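Long-range contact in pesticidal crystal protein Cry2Aa (PDB 1I5P), which kills dipteran and lepidopteran larvae by binding to their midgut epithelial cells and promoting colloid-osmotic lysis: residues N392-T400 against A460-H468. Residues are numbered along the deposited sequence; the frame is centred on the assembly and turned at random.
Sequences NWQTESFQT and ARAYLVSVH
Glu396 reaches from the G1 beta bulge it forms with Ser397 opposite Trp377 and grips the backbone of strand 462-468. Glu396 CB lies 4.1 Å from Leu464 CD1. CG sits beside the backbone N (chi1 -41°), and the bend at chi2 folds the carboxylate against residues 462-464, with Glu396 CD 3.8 Å from Leu464 N. Glu396 OE1 accepts a hydrogen bond from Leu464 N at 3.0 Å (N-H...O 155°), the donor standing above the carboxylate plane, while Leu464 CB and CG lie beside the same oxygen. Glu396 OE2 lies near Ala462 O and Tyr463 CA. Within segment 392-400, Gln394 NE2 donates to Glu396 OE2 at 3.0 Å, on its anti side but well out of the carboxylate plane, orienting both side chains. Gln394 NE2 also makes a weak bond to Ala462 O and comes within 3.3 Å of Tyr463 CE2, the amide plane tilted 42° from the ring. Gln394 OE1 accepts from Leu335 N on strand 329-342, so bonds at both ends hold the amide's orientation. Farther along, the Phe398 ring edge meets Leu464 CD1 in plane, Phe398 CE1 approaching to 3.7 Å. No strand pairing joins the two segments; side chains link separate sheets inside the beta-prism middle domain. The two N-H donors would stabilise a negative charge on buried Glu396, although the nearby Ala462 O would partly oppose it.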
loop_
_atom_site.group_PDB
_atom_site.type_symbol
_atom_site.label_atom_id
_atom_site.label_comp_id
_atom_site.label_asym_id
_atom_site.label_seq_id
_atom_site.Cartn_x
_atom_site.Cartn_y
_atom_site.Cartn_z
ATOM N N ASN A 392 -9.428 12.633 -30.939
ATOM C CA ASN A 392 -8.740 11.674 -30.096
ATOM C C ASN A 392 -8.114 12.485 -28.988
ATOM O O ASN A 392 -7.412 13.459 -29.249
ATOM C CB ASN A 392 -7.665 10.949 -30.893
ATOM C CG ASN A 392 -8.232 10.240 -32.093
ATOM O OD1 ASN A 392 -7.653 10.265 -33.177
ATOM N ND2 ASN A 392 -9.377 9.600 -31.907
ATOM N N TRP A 393 -8.364 12.090 -27.748
ATOM C CA TRP A 393 -7.837 12.842 -26.625
ATOM C C TRP A 393 -7.190 12.017 -25.543
ATOM O O TRP A 393 -7.484 10.835 -25.357
ATOM C CB TRP A 393 -8.951 13.681 -25.974
ATOM C CG TRP A 393 -10.194 12.888 -25.666
ATOM C CD1 TRP A 393 -11.277 12.719 -26.483
ATOM C CD2 TRP A 393 -10.463 12.120 -24.483
ATOM N NE1 TRP A 393 -12.201 11.896 -25.883
ATOM C CE2 TRP A 393 -11.728 11.513 -24.655
ATOM C CE3 TRP A 393 -9.758 11.882 -23.295
ATOM C CZ2 TRP A 393 -12.306 10.682 -23.686
ATOM C CZ3 TRP A 393 -10.331 11.053 -22.329
ATOM C CH2 TRP A 393 -11.595 10.464 -22.534
ATOM N N GLN A 394 -6.296 12.686 -24.830
ATOM C CA GLN A 394 -5.592 12.126 -23.690
ATOM C C GLN A 394 -5.892 13.115 -22.564
ATOM O O GLN A 394 -6.436 14.195 -22.813
ATOM C CB GLN A 394 -4.085 12.048 -23.964
ATOM C CG GLN A 394 -3.624 10.682 -24.467
ATOM C CD GLN A 394 -2.129 10.629 -24.722
ATOM O OE1 GLN A 394 -1.663 10.961 -25.810
ATOM N NE2 GLN A 394 -1.369 10.215 -23.716
ATOM N N THR A 395 -5.577 12.743 -21.330
ATOM C CA THR A 395 -5.807 13.626 -20.189
ATOM C C THR A 395 -4.455 13.898 -19.532
ATOM O O THR A 395 -3.862 14.956 -19.732
ATOM C CB THR A 395 -6.772 12.985 -19.157
ATOM O OG1 THR A 395 -6.469 11.593 -19.009
ATOM C CG2 THR A 395 -8.225 13.148 -19.604
ATOM N N GLU A 396 -3.967 12.927 -18.770
ATOM C CA GLU A 396 -2.682 13.047 -18.102
ATOM C C GLU A 396 -2.677 14.312 -17.252
ATOM O O GLU A 396 -1.806 15.170 -17.409
ATOM C CB GLU A 396 -1.553 13.119 -19.139
ATOM C CG GLU A 396 -1.695 12.168 -20.331
ATOM C CD GLU A 396 -1.671 10.692 -19.950
ATOM O OE1 GLU A 396 -1.250 10.362 -18.824
ATOM O OE2 GLU A 396 -2.063 9.856 -20.789
ATOM N N SER A 397 -3.654 14.419 -16.354
ATOM C CA SER A 397 -3.788 15.588 -15.490
ATOM C C SER A 397 -3.707 15.212 -14.018
ATOM O O SER A 397 -3.976 14.069 -13.641
ATOM C CB SER A 397 -5.119 16.289 -15.781
ATOM O OG SER A 397 -5.353 17.346 -14.873
ATOM N N PHE A 398 -3.339 16.176 -13.184
ATOM C CA PHE A 398 -3.212 15.924 -11.758
ATOM C C PHE A 398 -3.710 17.108 -10.944
ATOM O O PHE A 398 -3.646 18.256 -11.386
ATOM C CB PHE A 398 -1.751 15.615 -11.404
ATOM C CG PHE A 398 -1.157 14.480 -12.197
ATOM C CD1 PHE A 398 -0.682 14.692 -13.488
ATOM C CD2 PHE A 398 -1.107 13.189 -11.668
ATOM C CE1 PHE A 398 -0.163 13.635 -14.243
ATOM C CE2 PHE A 398 -0.590 12.129 -12.418
ATOM C CZ PHE A 398 -0.120 12.354 -13.707
ATOM N N GLN A 399 -4.211 16.816 -9.750
ATOM C CA GLN A 399 -4.737 17.850 -8.877
ATOM C C GLN A 399 -4.185 17.651 -7.469
ATOM O O GLN A 399 -4.039 16.521 -6.999
ATOM C CB GLN A 399 -6.263 17.782 -8.885
ATOM C CG GLN A 399 -6.973 18.825 -8.062
ATOM C CD GLN A 399 -8.463 18.813 -8.333
ATOM O OE1 GLN A 399 -8.904 19.133 -9.439
ATOM N NE2 GLN A 399 -9.246 18.430 -7.333
ATOM N N THR A 400 -3.887 18.764 -6.806
ATOM C CA THR A 400 -3.320 18.758 -5.461
ATOM C C THR A 400 -4.373 18.874 -4.366
ATOM O O THR A 400 -5.548 19.087 -4.648
ATOM C CB THR A 400 -2.337 19.927 -5.295
ATOM O OG1 THR A 400 -3.064 21.163 -5.286
ATOM C CG2 THR A 400 -1.338 19.948 -6.449
ATOM N N ALA A 460 5.880 9.191 -30.788
ATOM C CA ALA A 460 5.349 8.231 -29.829
ATOM C C ALA A 460 4.293 8.789 -28.877
ATOM O O ALA A 460 3.705 9.846 -29.117
ATOM C CB ALA A 460 6.493 7.621 -29.030
ATOM N N ARG A 461 4.063 8.060 -27.791
ATOM C CA ARG A 461 3.074 8.455 -26.802
ATOM C C ARG A 461 3.539 8.133 -25.389
ATOM O O ARG A 461 4.329 7.216 -25.174
ATOM C CB ARG A 461 1.752 7.731 -27.068
ATOM C CG ARG A 461 1.042 8.143 -28.354
ATOM C CD ARG A 461 0.379 9.494 -28.202
ATOM N NE ARG A 461 -0.460 9.835 -29.349
ATOM C CZ ARG A 461 -0.004 10.270 -30.517
ATOM N NH1 ARG A 461 1.298 10.427 -30.713
ATOM N NH2 ARG A 461 -0.857 10.556 -31.489
ATOM N N ALA A 462 3.042 8.906 -24.431
ATOM C CA ALA A 462 3.366 8.702 -23.028
ATOM C C ALA A 462 2.053 8.591 -22.264
ATOM O O ALA A 462 1.230 9.499 -22.310
ATOM C CB ALA A 462 4.184 9.872 -22.494
ATOM N N TYR A 463 1.856 7.465 -21.585
ATOM C CA TYR A 463 0.655 7.241 -20.792
ATOM C C TYR A 463 1.105 7.118 -19.342
ATOM O O TYR A 463 1.754 6.147 -18.962
ATOM C CB TYR A 463 -0.058 5.974 -21.267
ATOM C CG TYR A 463 -0.489 6.065 -22.716
ATOM C CD1 TYR A 463 0.190 5.368 -23.719
ATOM C CD2 TYR A 463 -1.558 6.879 -23.087
ATOM C CE1 TYR A 463 -0.192 5.483 -25.063
ATOM C CE2 TYR A 463 -1.947 7.004 -24.420
ATOM C CZ TYR A 463 -1.265 6.305 -25.402
ATOM O OH TYR A 463 -1.669 6.442 -26.713
ATOM N N LEU A 464 0.753 8.118 -18.542
ATOM C CA LEU A 464 1.164 8.183 -17.148
ATOM C C LEU A 464 0.436 7.275 -16.173
ATOM O O LEU A 464 -0.718 6.887 -16.384
ATOM C CB LEU A 464 1.083 9.629 -16.658
ATOM C CG LEU A 464 1.756 10.634 -17.596
ATOM C CD1 LEU A 464 1.733 12.015 -16.971
ATOM C CD2 LEU A 464 3.187 10.196 -17.882
ATOM N N VAL A 465 1.146 6.955 -15.098
ATOM C CA VAL A 465 0.661 6.099 -14.032
ATOM C C VAL A 465 0.827 6.853 -12.716
ATOM O O VAL A 465 1.915 7.349 -12.413
ATOM C CB VAL A 465 1.496 4.795 -13.969
ATOM C CG1 VAL A 465 1.147 3.989 -12.717
ATOM C CG2 VAL A 465 1.270 3.974 -15.238
ATOM N N SER A 466 -0.247 6.962 -11.941
ATOM C CA SER A 466 -0.149 7.636 -10.652
ATOM C C SER A 466 0.062 6.578 -9.564
ATOM O O SER A 466 -0.572 5.520 -9.577
ATOM C CB SER A 466 -1.401 8.485 -10.373
ATOM O OG SER A 466 -2.595 7.736 -10.483
ATOM N N VAL A 467 0.989 6.863 -8.654
ATOM C CA VAL A 467 1.326 5.960 -7.560
ATOM C C VAL A 467 0.772 6.532 -6.264
ATOM O O VAL A 467 1.230 7.573 -5.784
ATOM C CB VAL A 467 2.856 5.803 -7.421
ATOM C CG1 VAL A 467 3.178 4.674 -6.456
ATOM C CG2 VAL A 467 3.482 5.538 -8.788
ATOM N N HIS A 468 -0.210 5.839 -5.702
ATOM C CA HIS A 468 -0.868 6.283 -4.481
ATOM C C HIS A 468 -0.381 5.533 -3.246
ATOM O O HIS A 468 -0.273 4.301 -3.244
ATOM C CB HIS A 468 -2.381 6.108 -4.630
ATOM C CG HIS A 468 -2.935 6.733 -5.873
ATOM N ND1 HIS A 468 -3.803 7.802 -5.850
ATOM C CD2 HIS A 468 -2.736 6.439 -7.181
ATOM C CE1 HIS A 468 -4.115 8.141 -7.090
ATOM N NE2 HIS A 468 -3.480 7.327 -7.915
#